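N-acetylmuramoyl-L-alanine amidase AmiD (Escherichia coli, PDB 3D2Y) uses a catalytic zinc ion to hydrolyse the amide bond between N-acetylmuramoyl groups and L-amino acids in cell-wall glycopeptides. Local coordinates at residues V149-D160 / E222-H233. Residues are numbered along the deposited sequence; the frame is centred on the assembly and turned at random.
Sequences VAHADIAPQRKD and EQRRVIMAFQMH
His233, near the end of helix 220-234, meets Asp153 in a His-carboxylate hydrogen bond that ties this helix, in the helical C-terminal part of the chain, to the zinc-amidase (PGRP-like) domain. Residues 149-160 run from edge strand 148-150 through a short helical turn into a loop and also carry the zinc ligand His151 and the transition-state stabiliser Lys159. Ring and carboxylate are nearly coplanar, 19° apart, and His233 ND1 reaches the syn lone pair of Asp153 OD2 at 2.6 Å. Asp153 OD2 also takes Ala150 N from above the carboxylate plane (2.8 Å), while Asp153 OD1 is bound by Tyr212 and by a water that also donates to Ala229 O. A chi1 of -171° carries the His233 ring away from its backbone N to this carboxylate, and Trp168 stacks on it. Replacing Asp153 by alanine is likely to leave His233 ND1 and the Ala150 N-H without their common acceptor and the ring, though still stacked on Trp168, less firmly fixed in rotation. Midway, Ala229 CB packs against Pro156 CB (3.8 Å), and Ala152 CB lies against Met232 CE. Farther along, in one of two modelled conformers, Arg225 NH2 forms a salt bridge with Asp160 OD1 (2.7 Å) near Lys159 O, its details doubtful because the guanidinium crowds Pro156 O. Lys117 holds Asp160 OD2. At the far end the bent chain of Gln157 lays its amide across Glu222, Gln157 NE2 donating almost straight (174°) to Glu222 O at 2.8 Å.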
ATOM      1  N   VAL A 149       0.498   1.711  -1.173  1.00  4.71           N
ATOM      2  CA  VAL A 149      -0.555   0.697  -1.308  1.00  4.34           C
ATOM      3  C   VAL A 149      -0.777  -0.004  -0.003  1.00  7.73           C
ATOM      4  O   VAL A 149       0.075   0.040   0.928  1.00  6.32           O
ATOM      5  CB  VAL A 149      -0.202  -0.392  -2.376  1.00  2.00           C
ATOM      6  CG1 VAL A 149      -0.170   0.224  -3.812  1.00  5.88           C
ATOM      7  CG2 VAL A 149       1.174  -1.103  -2.011  1.00  3.12           C
ATOM      8  N   ALA A 150      -1.937  -0.631   0.051  1.00  6.98           N
ATOM      9  CA  ALA A 150      -2.279  -1.574   1.091  1.00  4.67           C
ATOM     10  C   ALA A 150      -1.658  -2.912   0.761  1.00  3.72           C
ATOM     11  O   ALA A 150      -1.521  -3.286  -0.391  1.00  2.98           O
ATOM     12  CB  ALA A 150      -3.823  -1.748   1.142  1.00  5.73           C
ATOM     13  N   HIS A 151      -1.323  -3.665   1.795  1.00  2.03           N
ATOM     14  CA  HIS A 151      -0.952  -5.062   1.565  1.00  5.58           C
ATOM     15  C   HIS A 151      -2.079  -5.807   0.804  1.00  2.00           C
ATOM     16  O   HIS A 151      -1.830  -6.685  -0.049  1.00  6.50           O
ATOM     17  CB  HIS A 151      -0.781  -5.695   2.904  1.00  2.00           C
ATOM     18  CG  HIS A 151      -0.037  -7.004   2.889  1.00  2.04           C
ATOM     19  ND1 HIS A 151       0.047  -7.811   4.006  1.00  3.96           N
ATOM     20  CD2 HIS A 151       0.680  -7.625   1.927  1.00  3.19           C
ATOM     21  CE1 HIS A 151       0.797  -8.864   3.736  1.00  5.96           C
ATOM     22  NE2 HIS A 151       1.173  -8.783   2.474  1.00  5.69           N
ATOM     23  N   ALA A 152      -3.335  -5.486   1.148  1.00  6.50           N
ATOM     24  CA  ALA A 152      -4.484  -6.159   0.475  1.00  3.19           C
ATOM     25  C   ALA A 152      -4.446  -5.852  -1.000  1.00  3.94           C
ATOM     26  O   ALA A 152      -4.907  -6.661  -1.823  1.00  5.75           O
ATOM     27  CB  ALA A 152      -5.836  -5.691   1.091  1.00  3.79           C
ATOM     28  N   ASP A 153      -3.921  -4.677  -1.363  1.00  3.49           N
ATOM     29  CA  ASP A 153      -3.868  -4.298  -2.774  1.00  4.18           C
ATOM     30  C   ASP A 153      -2.943  -5.254  -3.535  1.00  8.82           C
ATOM     31  O   ASP A 153      -3.172  -5.528  -4.728  1.00  7.34           O
ATOM     32  CB  ASP A 153      -3.367  -2.865  -2.955  1.00  3.90           C
ATOM     33  CG  ASP A 153      -4.341  -1.807  -2.402  1.00  7.00           C
ATOM     34  OD1 ASP A 153      -5.565  -2.049  -2.343  1.00  6.36           O
ATOM     35  OD2 ASP A 153      -3.867  -0.712  -2.034  1.00  5.42           O
ATOM     36  N   ILE A 154      -1.877  -5.727  -2.873  1.00  2.59           N
ATOM     37  CA  ILE A 154      -0.823  -6.460  -3.599  1.00  3.79           C
ATOM     38  C   ILE A 154      -0.962  -7.963  -3.414  1.00  4.95           C
ATOM     39  O   ILE A 154      -0.342  -8.740  -4.148  1.00  2.01           O
ATOM     40  CB  ILE A 154       0.605  -5.992  -3.244  1.00  3.59           C
ATOM     41  CG1 ILE A 154       0.997  -6.392  -1.812  1.00  2.00           C
ATOM     42  CG2 ILE A 154       0.751  -4.523  -3.529  1.00  7.70           C
ATOM     43  CD1 ILE A 154       2.372  -5.799  -1.409  1.00  3.35           C
ATOM     44  N   ALA A 155      -1.773  -8.360  -2.431  1.00  4.77           N
ATOM     45  CA  ALA A 155      -2.139  -9.772  -2.199  1.00  2.95           C
ATOM     46  C   ALA A 155      -3.625  -9.928  -1.819  1.00  4.57           C
ATOM     47  O   ALA A 155      -3.928 -10.349  -0.669  1.00  3.11           O
ATOM     48  CB  ALA A 155      -1.293 -10.346  -1.039  1.00  2.86           C
ATOM     49  N   PRO A 156      -4.538  -9.549  -2.714  1.00  4.50           N
ATOM     50  CA  PRO A 156      -5.973  -9.453  -2.360  1.00  5.46           C
ATOM     51  C   PRO A 156      -6.622 -10.749  -1.914  1.00  7.44           C
ATOM     52  O   PRO A 156      -7.588 -10.701  -1.139  1.00 11.16           O
ATOM     53  CB  PRO A 156      -6.640  -8.891  -3.629  1.00  2.91           C
ATOM     54  CG  PRO A 156      -5.634  -9.082  -4.691  1.00  5.25           C
ATOM     55  CD  PRO A 156      -4.293  -9.068  -4.087  1.00  5.83           C
ATOM     56  N   GLN A 157      -6.092 -11.891  -2.352  1.00  7.82           N
ATOM     57  CA  GLN A 157      -6.687 -13.180  -1.943  1.00  6.56           C
ATOM     58  C   GLN A 157      -6.246 -13.568  -0.535  1.00  8.54           C
ATOM     59  O   GLN A 157      -6.840 -14.485   0.045  1.00 10.18           O
ATOM     60  CB  GLN A 157      -6.277 -14.333  -2.869  1.00  8.01           C
ATOM     61  CG  GLN A 157      -6.612 -14.144  -4.360  1.00  9.32           C
ATOM     62  CD  GLN A 157      -8.097 -13.931  -4.594  1.00 10.33           C
ATOM     63  OE1 GLN A 157      -8.929 -14.534  -3.920  1.00  6.61           O
ATOM     64  NE2 GLN A 157      -8.436 -13.082  -5.562  1.00  9.86           N
ATOM     65  N   ARG A 158      -5.174 -12.947  -0.026  1.00  8.88           N
ATOM     66  CA  ARG A 158      -4.544 -13.420   1.217  1.00  6.16           C
ATOM     67  C   ARG A 158      -4.710 -12.482   2.383  1.00  6.15           C
ATOM     68  O   ARG A 158      -4.636 -12.920   3.541  1.00  6.16           O
ATOM     69  CB  ARG A 158      -3.034 -13.665   1.029  1.00  7.23           C
ATOM     70  CG  ARG A 158      -2.703 -14.790   0.015  1.00  9.42           C
ATOM     71  CD  ARG A 158      -1.204 -15.167   0.029  1.00  6.46           C
ATOM     72  NE  ARG A 158      -0.301 -14.031  -0.230  1.00  5.90           N
ATOM     73  CZ  ARG A 158       0.394 -13.416   0.732  1.00  8.43           C
ATOM     74  NH1 ARG A 158       0.311 -13.851   1.972  1.00  7.40           N
ATOM     75  NH2 ARG A 158       1.203 -12.386   0.456  1.00  7.46           N
ATOM     76  N   LYS A 159      -4.821 -11.181   2.087  1.00  5.82           N
ATOM     77  CA  LYS A 159      -4.728 -10.135   3.138  1.00  6.24           C
ATOM     78  C   LYS A 159      -5.810  -9.064   3.004  1.00  8.22           C
ATOM     79  O   LYS A 159      -6.273  -8.765   1.898  1.00  4.89           O
ATOM     80  CB  LYS A 159      -3.356  -9.456   3.093  1.00  4.12           C
ATOM     81  CG  LYS A 159      -2.188 -10.387   3.281  1.00  4.09           C
ATOM     82  CD  LYS A 159      -2.071 -10.905   4.713  1.00  3.48           C
ATOM     83  CE  LYS A 159      -1.034 -11.995   4.777  1.00  2.00           C
ATOM     84  NZ  LYS A 159      -0.703 -12.216   6.251  1.00  4.63           N
ATOM     85  N   ASP A 160      -6.169  -8.484   4.147  1.00  6.09           N
ATOM     86  CA  ASP A 160      -7.090  -7.343   4.216  1.00  6.42           C
ATOM     87  C   ASP A 160      -6.419  -6.039   4.645  1.00  4.48           C
ATOM     88  O   ASP A 160      -7.013  -4.951   4.516  1.00  7.59           O
ATOM     89  CB  ASP A 160      -8.188  -7.672   5.250  1.00  7.01           C
ATOM     90  CG  ASP A 160      -9.243  -8.614   4.702  1.00 10.44           C
ATOM     91  OD1 ASP A 160      -9.229  -8.865   3.493  1.00 10.65           O
ATOM     92  OD2 ASP A 160     -10.078  -9.121   5.484  1.00 13.19           O
ATOM     93  N   GLU A 222     -13.029 -15.335  -5.580  1.00 10.04           N
ATOM     94  CA  GLU A 222     -11.728 -14.735  -5.832  1.00 12.93           C
ATOM     95  C   GLU A 222     -11.896 -13.360  -6.506  1.00 14.03           C
ATOM     96  O   GLU A 222     -11.123 -12.436  -6.246  1.00 14.00           O
ATOM     97  CB  GLU A 222     -10.872 -15.677  -6.676  1.00 11.18           C
ATOM     98  CG  GLU A 222     -10.553 -17.004  -5.959  1.00 13.94           C
ATOM     99  CD  GLU A 222      -9.913 -18.052  -6.846  1.00 15.05           C
ATOM    100  OE1 GLU A 222      -9.933 -17.891  -8.083  1.00 15.23           O
ATOM    101  OE2 GLU A 222      -9.380 -19.038  -6.282  1.00 18.65           O
ATOM    102  N   GLN A 223     -12.940 -13.226  -7.330  1.00 10.26           N
ATOM    103  CA  GLN A 223     -13.230 -11.970  -8.040  1.00  8.80           C
ATOM    104  C   GLN A 223     -13.739 -10.950  -7.035  1.00 10.57           C
ATOM    105  O   GLN A 223     -13.408  -9.775  -7.126  1.00  9.53           O
ATOM    106  CB  GLN A 223     -14.269 -12.191  -9.165  1.00 11.49           C
ATOM    107  CG  GLN A 223     -13.776 -13.000 -10.379  1.00 14.73           C
ATOM    108  CD  GLN A 223     -14.880 -13.304 -11.408  1.00 14.33           C
ATOM    109  OE1 GLN A 223     -15.933 -12.676 -11.412  1.00 17.72           O
ATOM    110  NE2 GLN A 223     -14.635 -14.282 -12.278  1.00 15.32           N
ATOM    111  N   ARG A 224     -14.523 -11.427  -6.054  1.00 12.90           N
ATOM    112  CA  ARG A 224     -14.989 -10.617  -4.910  1.00 13.65           C
ATOM    113  C   ARG A 224     -13.836 -10.084  -4.035  1.00 11.62           C
ATOM    114  O   ARG A 224     -13.847  -8.924  -3.657  1.00 11.58           O
ATOM    115  CB  ARG A 224     -16.008 -11.376  -4.042  1.00 16.58           C
ATOM    116  CG  ARG A 224     -17.416 -11.406  -4.597  1.00 18.89           C
ATOM    117  CD  ARG A 224     -18.459 -11.780  -3.526  1.00 20.65           C
ATOM    118  NE  ARG A 224     -18.262 -13.123  -2.985  1.00 20.22           N
ATOM    119  CZ  ARG A 224     -18.688 -14.251  -3.561  1.00 23.48           C
ATOM    120  NH1 ARG A 224     -19.337 -14.234  -4.721  1.00 19.26           N
ATOM    121  NH2 ARG A 224     -18.453 -15.413  -2.965  1.00 28.69           N
ATOM    122  N   ARG A 225     -12.848 -10.918  -3.724  1.00  9.49           N
ATOM    123  CA  ARG A 225     -11.728 -10.472  -2.921  0.70 11.28           C
ATOM    124  C   ARG A 225     -10.970  -9.339  -3.622  1.00  9.79           C
ATOM    125  O   ARG A 225     -10.552  -8.380  -2.971  1.00  8.23           O
ATOM    126  CB  ARG A 225     -10.809 -11.653  -2.555  0.70 11.84           C
ATOM    127  CG  ARG A 225     -11.391 -12.610  -1.492  0.70 14.96           C
ATOM    128  CD  ARG A 225     -10.706 -12.539  -0.102  0.70 16.12           C
ATOM    129  NE  ARG A 225      -9.929 -11.306   0.125  0.70 18.28           N
ATOM    130  CZ  ARG A 225      -9.083 -11.064   1.133  0.70 13.01           C
ATOM    131  NH1 ARG A 225      -8.841 -11.966   2.083  0.70 15.34           N
ATOM    132  NH2 ARG A 225      -8.450  -9.893   1.159  0.70  5.93           N
ATOM    133  N   VAL A 226     -10.822  -9.414  -4.945  1.00  4.76           N
ATOM    134  CA  VAL A 226     -10.104  -8.331  -5.652  1.00  7.61           C
ATOM    135  C   VAL A 226     -10.900  -7.020  -5.514  1.00  9.80           C
ATOM    136  O   VAL A 226     -10.341  -5.973  -5.196  1.00  8.83           O
ATOM    137  CB  VAL A 226      -9.828  -8.679  -7.113  1.00  8.43           C
ATOM    138  CG1 VAL A 226      -9.200  -7.496  -7.844  1.00  2.68           C
ATOM    139  CG2 VAL A 226      -8.892  -9.876  -7.194  1.00  7.17           C
ATOM    140  N   ILE A 227     -12.216  -7.096  -5.712  1.00  5.53           N
ATOM    141  CA  ILE A 227     -13.030  -5.893  -5.789  1.00  3.59           C
ATOM    142  C   ILE A 227     -13.122  -5.328  -4.380  1.00  5.32           C
ATOM    143  O   ILE A 227     -13.028  -4.116  -4.166  1.00  9.87           O
ATOM    144  CB  ILE A 227     -14.423  -6.192  -6.388  1.00  2.92           C
ATOM    145  CG1 ILE A 227     -14.315  -6.449  -7.918  1.00  4.93           C
ATOM    146  CG2 ILE A 227     -15.328  -5.000  -6.177  1.00  4.77           C
ATOM    147  CD1 ILE A 227     -15.521  -7.208  -8.603  1.00  2.00           C
ATOM    148  N   MET A 228     -13.250  -6.231  -3.422  1.00  6.06           N
ATOM    149  CA  MET A 228     -13.270  -5.879  -2.009  1.00  7.77           C
ATOM    150  C   MET A 228     -11.986  -5.134  -1.582  1.00 10.63           C
ATOM    151  O   MET A 228     -12.057  -4.092  -0.911  1.00  8.06           O
ATOM    152  CB  MET A 228     -13.477  -7.149  -1.188  1.00  8.70           C
ATOM    153  CG  MET A 228     -13.623  -6.959   0.304  1.00 14.35           C
ATOM    154  SD  MET A 228     -13.738  -8.552   1.189  1.00 18.89           S
ATOM    155  CE  MET A 228     -14.540  -9.658   0.016  1.00 16.75           C
ATOM    156  N   ALA A 229     -10.820  -5.678  -1.953  1.00  3.36           N
ATOM    157  CA  ALA A 229      -9.533  -5.030  -1.677  1.00  6.55           C
ATOM    158  C   ALA A 229      -9.507  -3.557  -2.197  1.00  4.18           C
ATOM    159  O   ALA A 229      -9.071  -2.633  -1.488  1.00  3.80           O
ATOM    160  CB  ALA A 229      -8.391  -5.850  -2.277  1.00  4.10           C
ATOM    161  N   PHE A 230     -10.025  -3.358  -3.396  1.00  4.69           N
ATOM    162  CA  PHE A 230     -10.048  -2.050  -4.043  1.00  6.42           C
ATOM    163  C   PHE A 230     -10.977  -1.087  -3.259  1.00  4.90           C
ATOM    164  O   PHE A 230     -10.639   0.105  -3.006  1.00  4.31           O
ATOM    165  CB  PHE A 230     -10.510  -2.209  -5.498  1.00  5.64           C
ATOM    166  CG  PHE A 230     -10.679  -0.915  -6.227  1.00  6.08           C
ATOM    167  CD1 PHE A 230      -9.570  -0.157  -6.591  1.00  7.58           C
ATOM    168  CD2 PHE A 230     -11.971  -0.458  -6.593  1.00  4.29           C
ATOM    169  CE1 PHE A 230      -9.725   1.058  -7.275  1.00  6.88           C
ATOM    170  CE2 PHE A 230     -12.146   0.761  -7.269  1.00  4.08           C
ATOM    171  CZ  PHE A 230     -11.008   1.519  -7.605  1.00  7.97           C
ATOM    172  N   GLN A 231     -12.128  -1.631  -2.857  1.00  5.89           N
ATOM    173  CA  GLN A 231     -13.139  -0.851  -2.129  1.00  5.86           C
ATOM    174  C   GLN A 231     -12.654  -0.488  -0.734  1.00  6.36           C
ATOM    175  O   GLN A 231     -12.889   0.642  -0.263  1.00  5.33           O
ATOM    176  CB  GLN A 231     -14.478  -1.591  -2.061  1.00  3.43           C
ATOM    177  CG  GLN A 231     -15.153  -1.737  -3.449  1.00  4.88           C
ATOM    178  CD  GLN A 231     -16.316  -2.721  -3.461  1.00  6.10           C
ATOM    179  OE1 GLN A 231     -16.314  -3.706  -2.731  1.00  5.89           O
ATOM    180  NE2 GLN A 231     -17.286  -2.487  -4.342  1.00  7.82           N
ATOM    181  N   MET A 232     -12.017  -1.433  -0.050  1.00  6.21           N
ATOM    182  CA  MET A 232     -11.419  -1.146   1.269  1.00  5.82           C
ATOM    183  C   MET A 232     -10.475   0.046   1.229  1.00  4.92           C
ATOM    184  O   MET A 232     -10.436   0.815   2.182  1.00  7.33           O
ATOM    185  CB  MET A 232     -10.711  -2.359   1.886  1.00  3.15           C
ATOM    186  CG  MET A 232     -11.640  -3.455   2.350  1.00  3.99           C
ATOM    187  SD  MET A 232     -10.770  -4.698   3.312  1.00  9.38           S
ATOM    188  CE  MET A 232      -9.854  -5.590   2.078  1.00 11.26           C
ATOM    189  N   HIS A 233      -9.777   0.230   0.102  1.00  2.28           N
ATOM    190  CA  HIS A 233      -8.848   1.348  -0.087  1.00  3.73           C
ATOM    191  C   HIS A 233      -9.598   2.623  -0.580  1.00  2.00           C
ATOM    192  O   HIS A 233      -9.395   3.727  -0.045  1.00  6.15           O
ATOM    193  CB  HIS A 233      -7.737   0.888  -1.059  1.00  4.59           C
ATOM    194  CG  HIS A 233      -6.577   1.834  -1.205  1.00  5.57           C
ATOM    195  ND1 HIS A 233      -5.304   1.403  -1.536  1.00  7.64           N
ATOM    196  CD2 HIS A 233      -6.508   3.188  -1.129  1.00  3.94           C
ATOM    197  CE1 HIS A 233      -4.503   2.452  -1.641  1.00  2.84           C
ATOM    198  NE2 HIS A 233      -5.216   3.543  -1.415  1.00  4.19           N
TER
HETATM  199  O   HOH W   1      -7.055  -2.558  -0.003  1.00  6.08           O